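Local coordinates for protein helix-turn-helix transcriptional regulator (Pseudomonas aeruginosa, PDB 5XHX) that probably regulates transcription by binding DNA as a LuxR-family protein, represented here by its N-terminal ligand-binding domain, VqsR LBD, without the DNA-binding module, at residues I31-L36 with L143-E148; A40-W45 with S149-E154; D85-V90 with F100-I105. All coordinates share one frame; numbering follows the deposited sequence.

Interaction 1. Residues I31-L36 with L143-E148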
# COMPACT_ATOMS: atom_id res chain seq x y z
N ILE A 31 -7.01 11.40 0.49
CA ILE A 31 -5.98 11.20 -0.54
C ILE A 31 -6.40 10.13 -1.53
O ILE A 31 -6.15 10.25 -2.74
CB ILE A 31 -4.62 10.87 0.11
CG1 ILE A 31 -4.19 11.99 1.06
CG2 ILE A 31 -3.55 10.66 -1.00
CD1 ILE A 31 -4.18 13.36 0.41
N LEU A 32 -7.06 9.07 -1.06
CA LEU A 32 -7.55 8.04 -1.98
C LEU A 32 -8.59 8.61 -2.94
O LEU A 32 -8.52 8.41 -4.16
CB LEU A 32 -8.11 6.86 -1.17
CG LEU A 32 -8.77 5.73 -1.99
CD1 LEU A 32 -7.87 5.26 -3.14
CD2 LEU A 32 -9.13 4.57 -1.08
N ALA A 33 -9.57 9.35 -2.41
CA ALA A 33 -10.59 9.95 -3.28
C ALA A 33 -9.97 10.94 -4.26
O ALA A 33 -10.40 11.03 -5.41
CB ALA A 33 -11.66 10.65 -2.42
N GLN A 34 -8.99 11.73 -3.81
CA GLN A 34 -8.34 12.67 -4.72
C GLN A 34 -7.52 11.94 -5.78
O GLN A 34 -7.48 12.37 -6.94
CB GLN A 34 -7.47 13.65 -3.93
CG GLN A 34 -8.31 14.68 -3.14
CD GLN A 34 -7.49 15.56 -2.21
OE1 GLN A 34 -6.27 15.40 -2.10
NE2 GLN A 34 -8.16 16.49 -1.54
N THR A 35 -6.87 10.84 -5.40
CA THR A 35 -6.16 10.04 -6.40
C THR A 35 -7.11 9.52 -7.47
O THR A 35 -6.85 9.67 -8.67
CB THR A 35 -5.43 8.87 -5.72
OG1 THR A 35 -4.64 9.37 -4.64
CG2 THR A 35 -4.51 8.16 -6.71
N LEU A 36 -8.24 8.93 -7.06
CA LEU A 36 -9.22 8.46 -8.04
C LEU A 36 -9.85 9.61 -8.81
O LEU A 36 -10.21 9.45 -9.98
CB LEU A 36 -10.30 7.64 -7.34
CG LEU A 36 -9.79 6.37 -6.65
CD1 LEU A 36 -10.88 5.71 -5.81
CD2 LEU A 36 -9.24 5.39 -7.69
N LEU A 143 -16.30 2.71 0.01
CA LEU A 143 -15.81 4.02 -0.40
C LEU A 143 -16.79 4.52 -1.44
O LEU A 143 -16.86 3.98 -2.55
CB LEU A 143 -14.39 3.95 -0.96
CG LEU A 143 -13.96 5.27 -1.62
CD1 LEU A 143 -13.95 6.43 -0.59
CD2 LEU A 143 -12.61 5.11 -2.30
N SER A 144 -17.56 5.54 -1.07
CA SER A 144 -18.52 6.15 -1.98
C SER A 144 -17.86 7.33 -2.66
O SER A 144 -17.20 8.13 -2.00
CB SER A 144 -19.77 6.61 -1.21
OG SER A 144 -20.34 7.73 -1.88
N LEU A 145 -18.02 7.42 -3.98
CA LEU A 145 -17.53 8.56 -4.75
C LEU A 145 -18.74 9.15 -5.46
O LEU A 145 -19.38 8.47 -6.26
CB LEU A 145 -16.46 8.14 -5.77
CG LEU A 145 -15.28 7.31 -5.26
CD1 LEU A 145 -14.44 6.83 -6.46
CD2 LEU A 145 -14.42 8.10 -4.30
N GLY A 146 -19.05 10.41 -5.16
CA GLY A 146 -20.20 11.05 -5.77
C GLY A 146 -19.81 12.07 -6.81
O GLY A 146 -18.69 12.59 -6.77
N SER A 147 -20.70 12.37 -7.75
CA SER A 147 -20.46 13.39 -8.77
C SER A 147 -21.72 14.23 -8.94
O SER A 147 -22.84 13.72 -8.86
CB SER A 147 -20.09 12.77 -10.12
OG SER A 147 -19.70 13.77 -11.06
N GLU A 148 -21.52 15.53 -9.18
CA GLU A 148 -22.60 16.38 -9.66
C GLU A 148 -22.91 16.16 -11.14
O GLU A 148 -23.99 16.53 -11.60
CB GLU A 148 -22.27 17.85 -9.38
CG GLU A 148 -22.27 18.17 -7.87
CD GLU A 148 -21.60 19.49 -7.50
OE1 GLU A 148 -21.39 20.34 -8.39
OE2 GLU A 148 -21.27 19.67 -6.30

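Interaction 2. Residues A40-W45 with S149-E154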
# COMPACT_ATOMS: atom_id res chain seq x y z
N ALA A 40 -11.62 10.87 -12.90
CA ALA A 40 -13.07 10.94 -12.96
C ALA A 40 -13.53 12.17 -12.20
O ALA A 40 -12.79 12.68 -11.35
CB ALA A 40 -13.71 9.67 -12.38
N PRO A 41 -14.82 12.68 -12.47
CA PRO A 41 -15.34 13.86 -11.75
C PRO A 41 -15.89 13.52 -10.37
O PRO A 41 -17.09 13.57 -10.10
CB PRO A 41 -16.43 14.37 -12.70
CG PRO A 41 -16.95 13.13 -13.33
CD PRO A 41 -15.73 12.26 -13.55
N VAL A 42 -14.98 13.20 -9.45
CA VAL A 42 -15.34 12.97 -8.06
C VAL A 42 -15.54 14.33 -7.39
O VAL A 42 -14.58 15.08 -7.18
CB VAL A 42 -14.26 12.15 -7.33
CG1 VAL A 42 -14.61 12.02 -5.85
CG2 VAL A 42 -14.07 10.79 -8.02
N ASP A 43 -16.78 14.65 -7.03
CA ASP A 43 -17.09 15.91 -6.38
C ASP A 43 -17.32 15.77 -4.88
O ASP A 43 -17.25 16.77 -4.17
CB ASP A 43 -18.33 16.55 -7.00
CG ASP A 43 -18.12 16.89 -8.46
OD1 ASP A 43 -17.02 17.36 -8.79
OD2 ASP A 43 -19.05 16.68 -9.26
N ASN A 44 -17.62 14.57 -4.40
CA ASN A 44 -17.79 14.32 -2.98
C ASN A 44 -17.40 12.87 -2.74
O ASN A 44 -17.26 12.08 -3.68
CB ASN A 44 -19.23 14.63 -2.53
CG ASN A 44 -19.30 15.14 -1.08
OD1 ASN A 44 -18.54 14.70 -0.20
ND2 ASN A 44 -20.24 16.07 -0.81
N TRP A 45 -17.21 12.52 -1.47
CA TRP A 45 -16.82 11.16 -1.14
C TRP A 45 -17.11 10.91 0.32
O TRP A 45 -17.20 11.84 1.13
CB TRP A 45 -15.34 10.90 -1.46
CG TRP A 45 -14.43 11.90 -0.83
CD1 TRP A 45 -13.95 13.06 -1.39
CD2 TRP A 45 -13.88 11.84 0.49
NE1 TRP A 45 -13.15 13.72 -0.49
CE2 TRP A 45 -13.10 13.00 0.67
CE3 TRP A 45 -14.00 10.93 1.54
CZ2 TRP A 45 -12.42 13.25 1.85
CZ3 TRP A 45 -13.34 11.20 2.72
CH2 TRP A 45 -12.55 12.34 2.86
N SER A 149 -22.01 15.51 -11.89
CA SER A 149 -22.34 15.03 -13.22
C SER A 149 -22.46 13.50 -13.20
O SER A 149 -22.64 12.90 -12.13
CB SER A 149 -21.30 15.54 -14.23
OG SER A 149 -20.01 15.60 -13.67
N ARG A 150 -22.39 12.87 -14.36
CA ARG A 150 -22.55 11.42 -14.47
C ARG A 150 -21.20 10.75 -14.67
O ARG A 150 -20.31 11.30 -15.34
CB ARG A 150 -23.49 11.06 -15.61
CG ARG A 150 -24.94 11.43 -15.34
CD ARG A 150 -25.79 11.50 -16.61
NE ARG A 150 -25.34 12.55 -17.53
CZ ARG A 150 -25.32 13.85 -17.27
NH1 ARG A 150 -25.76 14.32 -16.10
NH2 ARG A 150 -24.88 14.70 -18.18
N PHE A 151 -21.03 9.58 -14.06
CA PHE A 151 -19.90 8.72 -14.37
C PHE A 151 -20.26 7.92 -15.61
O PHE A 151 -21.25 7.18 -15.61
CB PHE A 151 -19.60 7.77 -13.21
CG PHE A 151 -19.13 8.47 -11.96
CD1 PHE A 151 -17.89 9.08 -11.91
CD2 PHE A 151 -19.91 8.48 -10.82
CE1 PHE A 151 -17.45 9.70 -10.76
CE2 PHE A 151 -19.48 9.09 -9.66
CZ PHE A 151 -18.25 9.70 -9.63
N GLY A 152 -19.48 8.10 -16.69
CA GLY A 152 -19.73 7.39 -17.93
C GLY A 152 -18.99 6.06 -17.99
O GLY A 152 -18.24 5.69 -17.09
N ALA A 153 -19.22 5.34 -19.09
CA ALA A 153 -18.66 4.00 -19.22
C ALA A 153 -17.14 4.02 -19.10
O ALA A 153 -16.54 3.12 -18.50
CB ALA A 153 -19.07 3.38 -20.56
N GLU A 154 -16.50 5.06 -19.65
CA GLU A 154 -15.05 5.17 -19.57
C GLU A 154 -14.58 5.31 -18.13
O GLU A 154 -13.55 4.76 -17.75
CB GLU A 154 -14.59 6.36 -20.41
CG GLU A 154 -13.10 6.54 -20.45
CD GLU A 154 -12.69 7.70 -21.36
OE1 GLU A 154 -13.47 8.04 -22.28
OE2 GLU A 154 -11.61 8.28 -21.13
O HOH W 1 -18.91 17.15 -11.85

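Interaction 3. Residues D85-V90 with F100-I105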
# COMPACT_ATOMS: atom_id res chain seq x y z
N ASP A 85 -30.79 3.93 1.52
CA ASP A 85 -29.66 4.16 0.63
C ASP A 85 -29.46 2.91 -0.22
O ASP A 85 -29.14 1.84 0.33
CB ASP A 85 -28.41 4.49 1.43
CG ASP A 85 -27.17 4.79 0.55
OD1 ASP A 85 -27.21 4.53 -0.66
OD2 ASP A 85 -26.16 5.24 1.12
N PRO A 86 -29.66 2.99 -1.54
CA PRO A 86 -29.44 1.80 -2.38
C PRO A 86 -28.07 1.17 -2.19
O PRO A 86 -27.92 -0.05 -2.36
CB PRO A 86 -29.64 2.34 -3.81
CG PRO A 86 -29.59 3.83 -3.72
CD PRO A 86 -30.01 4.19 -2.31
N PHE A 87 -27.07 1.94 -1.78
CA PHE A 87 -25.75 1.37 -1.58
C PHE A 87 -25.65 0.58 -0.28
O PHE A 87 -24.85 -0.36 -0.19
CB PHE A 87 -24.69 2.47 -1.64
CG PHE A 87 -24.43 2.96 -3.04
CD1 PHE A 87 -23.57 2.25 -3.87
CD2 PHE A 87 -25.08 4.08 -3.54
CE1 PHE A 87 -23.33 2.68 -5.18
CE2 PHE A 87 -24.85 4.51 -4.87
CZ PHE A 87 -23.98 3.80 -5.67
N TYR A 88 -26.47 0.92 0.73
CA TYR A 88 -26.54 0.05 1.90
C TYR A 88 -27.22 -1.26 1.54
O TYR A 88 -26.76 -2.34 1.93
CB TYR A 88 -27.30 0.72 3.05
CG TYR A 88 -27.77 -0.31 4.06
CD1 TYR A 88 -26.87 -0.92 4.93
CD2 TYR A 88 -29.10 -0.71 4.11
CE1 TYR A 88 -27.28 -1.87 5.85
CE2 TYR A 88 -29.54 -1.68 5.05
CZ TYR A 88 -28.61 -2.25 5.91
OH TYR A 88 -28.97 -3.20 6.83
N GLN A 89 -28.32 -1.19 0.80
CA GLN A 89 -29.07 -2.41 0.48
C GLN A 89 -28.23 -3.37 -0.36
O GLN A 89 -28.29 -4.59 -0.16
CB GLN A 89 -30.37 -2.04 -0.23
CG GLN A 89 -31.42 -1.33 0.68
CD GLN A 89 -31.96 -2.21 1.83
OE1 GLN A 89 -31.86 -3.44 1.81
NE2 GLN A 89 -32.57 -1.56 2.84
N VAL A 90 -27.44 -2.85 -1.31
CA VAL A 90 -26.59 -3.73 -2.12
C VAL A 90 -25.51 -4.38 -1.25
O VAL A 90 -25.08 -5.51 -1.52
CB VAL A 90 -26.01 -2.94 -3.32
CG1 VAL A 90 -24.71 -2.25 -2.94
CG2 VAL A 90 -25.82 -3.84 -4.55
N PHE A 100 -19.99 -0.71 -7.58
CA PHE A 100 -21.40 -0.51 -7.89
C PHE A 100 -21.63 0.91 -8.39
O PHE A 100 -21.09 1.87 -7.85
CB PHE A 100 -22.27 -0.83 -6.65
CG PHE A 100 -22.23 -2.29 -6.25
CD1 PHE A 100 -22.98 -3.24 -6.94
CD2 PHE A 100 -21.41 -2.71 -5.23
CE1 PHE A 100 -22.92 -4.59 -6.58
CE2 PHE A 100 -21.35 -4.06 -4.86
CZ PHE A 100 -22.11 -4.99 -5.52
N HIS A 101 -22.46 1.02 -9.43
CA HIS A 101 -22.86 2.28 -10.04
C HIS A 101 -24.35 2.50 -9.77
O HIS A 101 -25.16 1.59 -9.97
CB HIS A 101 -22.58 2.26 -11.55
CG HIS A 101 -22.70 3.60 -12.22
ND1 HIS A 101 -22.78 3.74 -13.59
CD2 HIS A 101 -22.75 4.86 -11.71
CE1 HIS A 101 -22.88 5.02 -13.89
NE2 HIS A 101 -22.86 5.72 -12.77
N LEU A 102 -24.69 3.71 -9.31
CA LEU A 102 -26.04 4.04 -8.85
C LEU A 102 -27.16 3.48 -9.73
O LEU A 102 -28.04 2.75 -9.25
CB LEU A 102 -26.17 5.57 -8.75
CG LEU A 102 -27.56 6.05 -8.33
CD1 LEU A 102 -27.86 5.60 -6.87
CD2 LEU A 102 -27.69 7.55 -8.48
N ALA A 103 -27.13 3.79 -11.03
CA ALA A 103 -28.21 3.40 -11.93
C ALA A 103 -28.46 1.89 -11.95
O ALA A 103 -29.59 1.46 -12.19
CB ALA A 103 -27.93 3.89 -13.35
N ASP A 104 -27.43 1.08 -11.69
CA ASP A 104 -27.59 -0.37 -11.73
C ASP A 104 -28.28 -0.96 -10.49
O ASP A 104 -28.67 -2.14 -10.53
CB ASP A 104 -26.22 -1.05 -11.91
CG ASP A 104 -25.57 -0.75 -13.27
OD1 ASP A 104 -26.30 -0.51 -14.25
OD2 ASP A 104 -24.32 -0.76 -13.34
N ILE A 105 -28.43 -0.21 -9.40
CA ILE A 105 -28.81 -0.78 -8.11
C ILE A 105 -30.04 -0.13 -7.49
O ILE A 105 -30.44 -0.53 -6.39
CB ILE A 105 -27.64 -0.74 -7.11
CG1 ILE A 105 -27.37 0.72 -6.69
CG2 ILE A 105 -26.40 -1.43 -7.69
CD1 ILE A 105 -26.37 0.86 -5.55
O HOH W 2 -29.77 -1.70 -3.91

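Interaction 1. Residues I31-L36 with L143-E148
Leu143, pointing off strand 140-147, pushes one methyl between Leu32 and Leu36 of helix 28-36, and its side chain can be followed outward as a worked case of helix-on-sheet packing. CB leaves the strand toward the helix. CG stands anti to the backbone N (chi1 170°), and the branch there decides the contact: of its two methyls, CD2 is the one that makes it. That methyl lies 3.7 Å from Leu32 CD2 and 3.9 Å from Leu32 CG, two side chains meeting at a slant. On the next turn of the helix, Leu36 CD1 approaches the same Leu143 CD2 to 4.0 Å, the two leucines reaching toward each other tip to tip. A single strand methyl thus serves two residues spaced four apart along the helix.

Leu145, two residues on and facing the same way, repeats the theme with both its branches. Its CD1 touches Leu36 CD1 at 3.8 Å, the side chains crossing at about a right angle, while its CD2 comes within 4.2 Å of Ala33 CB. At the small Ala33 the backbones come nearest, with Ala33 CA and Leu145 CA 7.2 Å apart. The intervening Ser144 turns from the helix and bonds through OG to Glu128.

All five touching residues are buried, and the contact is wholly apolar. Helix 153-173 adds Leu162 and Val166 against Leu36, and Met170 against Leu143; helix 11-21 backs Leu32 with Leu19. The helix segment runs at 48° to the strand segment, their axes 10.1 Å apart at closest approach. Such a layer of helices laid over one face of a five-stranded antiparallel sheet is characteristic of the alpha-beta-alpha sandwich of LuxR-type N-terminal domains.

Interaction 2. Residues A40-W45 with S149-E154
Phe151 and Pro41 supply most of the apolar contact, their side chains sliding past each other in opposite directions until Pro41 CD lies 4.2 Å from Phe151 CE1. The same CE1 corner receives Ala40, whose CB sits at the ring edge, near its plane, at 4.1 Å; Val42 CG2 is a looser neighbour. With CG anti to its carbonyl carbon (chi1 -65°), Phe151 turns the ring toward Ala40 and Pro41, and Val129 and Ile156 also meet it.

The backbone on the proline side is tightly turned. Pro41 is the centre of an inverse gamma turn, closed by a weak bond from Val42 N to Ala40 O. Asp43 and Asn44 then both face Gly146 in a classic beta bulge at the start of strand 44-50, where it pairs with strand 140-147. The contact therefore joins the entry to inner strand 44-50 with the connection that leaves the central strand 140-147 for helix 153-173, where Gly152 is the N-cap residue.

The polar links lie toward the partly exposed side chains of Asp43 and Ser149. A water gives a hydrogen to Asp43 OD2 at 2.6 Å and is bonded to Ser149 OG, also at 2.6 Å. Asp43 OD2 also accepts from Glu148 N, so this one oxygen holds both the water and the first backbone N-H beyond strand 140-147. Ser149 OG, set between its own backbone N and carbonyl carbon (chi1 36°), also packs 3.9 Å from Pro41 CB.

Interaction 3. Residues D85-V90 with F100-I105
The first turn of helix 86-92 packs through Pro86, Phe87 and Val90 on the junction where edge strand 98-101 passes into the short, weakly bonded helix 102-105. It belongs to the layer of the alpha-beta-alpha sandwich on the sheet face turned from helix 28-36, the side on which LuxR-type relatives such as TraR and LasR hold their autoinducers; no ligand is part of this contact. Asp85 is the N-cap: its OD1 accepts from Phe87 N at 2.8 Å, met from above the carboxylate plane, while OD2 is bonded to Tyr77 OH.

Two methyl-on-ring contacts dominate. Ile105 CD1 sits over the centre of the Phe87 ring, 3.5 Å from its centroid and only 12° off the normal, a CH-pi contact. The torsions explain the reach: CG1 lies between backbone N and carbonyl carbon (chi1 70°), and the extended second torsion carries CD1 onto the ring face. In the second CH-pi pair the roles are exchanged, the helix giving the methyl and the strand the ring. Val90 CG2 stands above the Phe100 face, 3.9 Å from the centroid and displaced toward the rim, and Val90 CG1 rests on the CD2 side of the same ring.

Phe100 O meets the edge of the Phe87 ring, in its plane, 3.6 Å from CE1. Leu102 crosses Phe87 at about a right angle, its CD1 3.8 Å from Phe87 CE2, and the same methyl also touches Pro86 CG at 4.0 Å. Beyond the segments, Glu128 and Gln130 of strand 127-134 touch Phe87, while Phe120 of helix 114-123 reaches Leu102.

Between the two backbones, one water donates to Pro86 O at 2.9 Å and to Ile105 O at 2.8 Å.

How the interactions relate
All three contacts reach one five-stranded antiparallel sheet. Interactions 1 and 2 are neighbours, their centres 8 Å apart, and their segments alternate along the chain: helix 28-36 leads into strand 44-50, strand 140-147 into helix 153-173. The backbone bond between Asp43 N and Gly146 O joins them directly. Interaction 3, on the other face of the sheet, is nested inside the loops closed by both; its centre is about 16 Å from that of interaction 1 and 15 Å from that of interaction 2, which it touches where Phe151 O packs against His101 CE1. The two long-range contacts thus fasten helix 28-36 and the loop after it to strand 140-147 and its exit, while the short-range one packs strand 98-101 and helix 102-105 against the preceding helix 86-92.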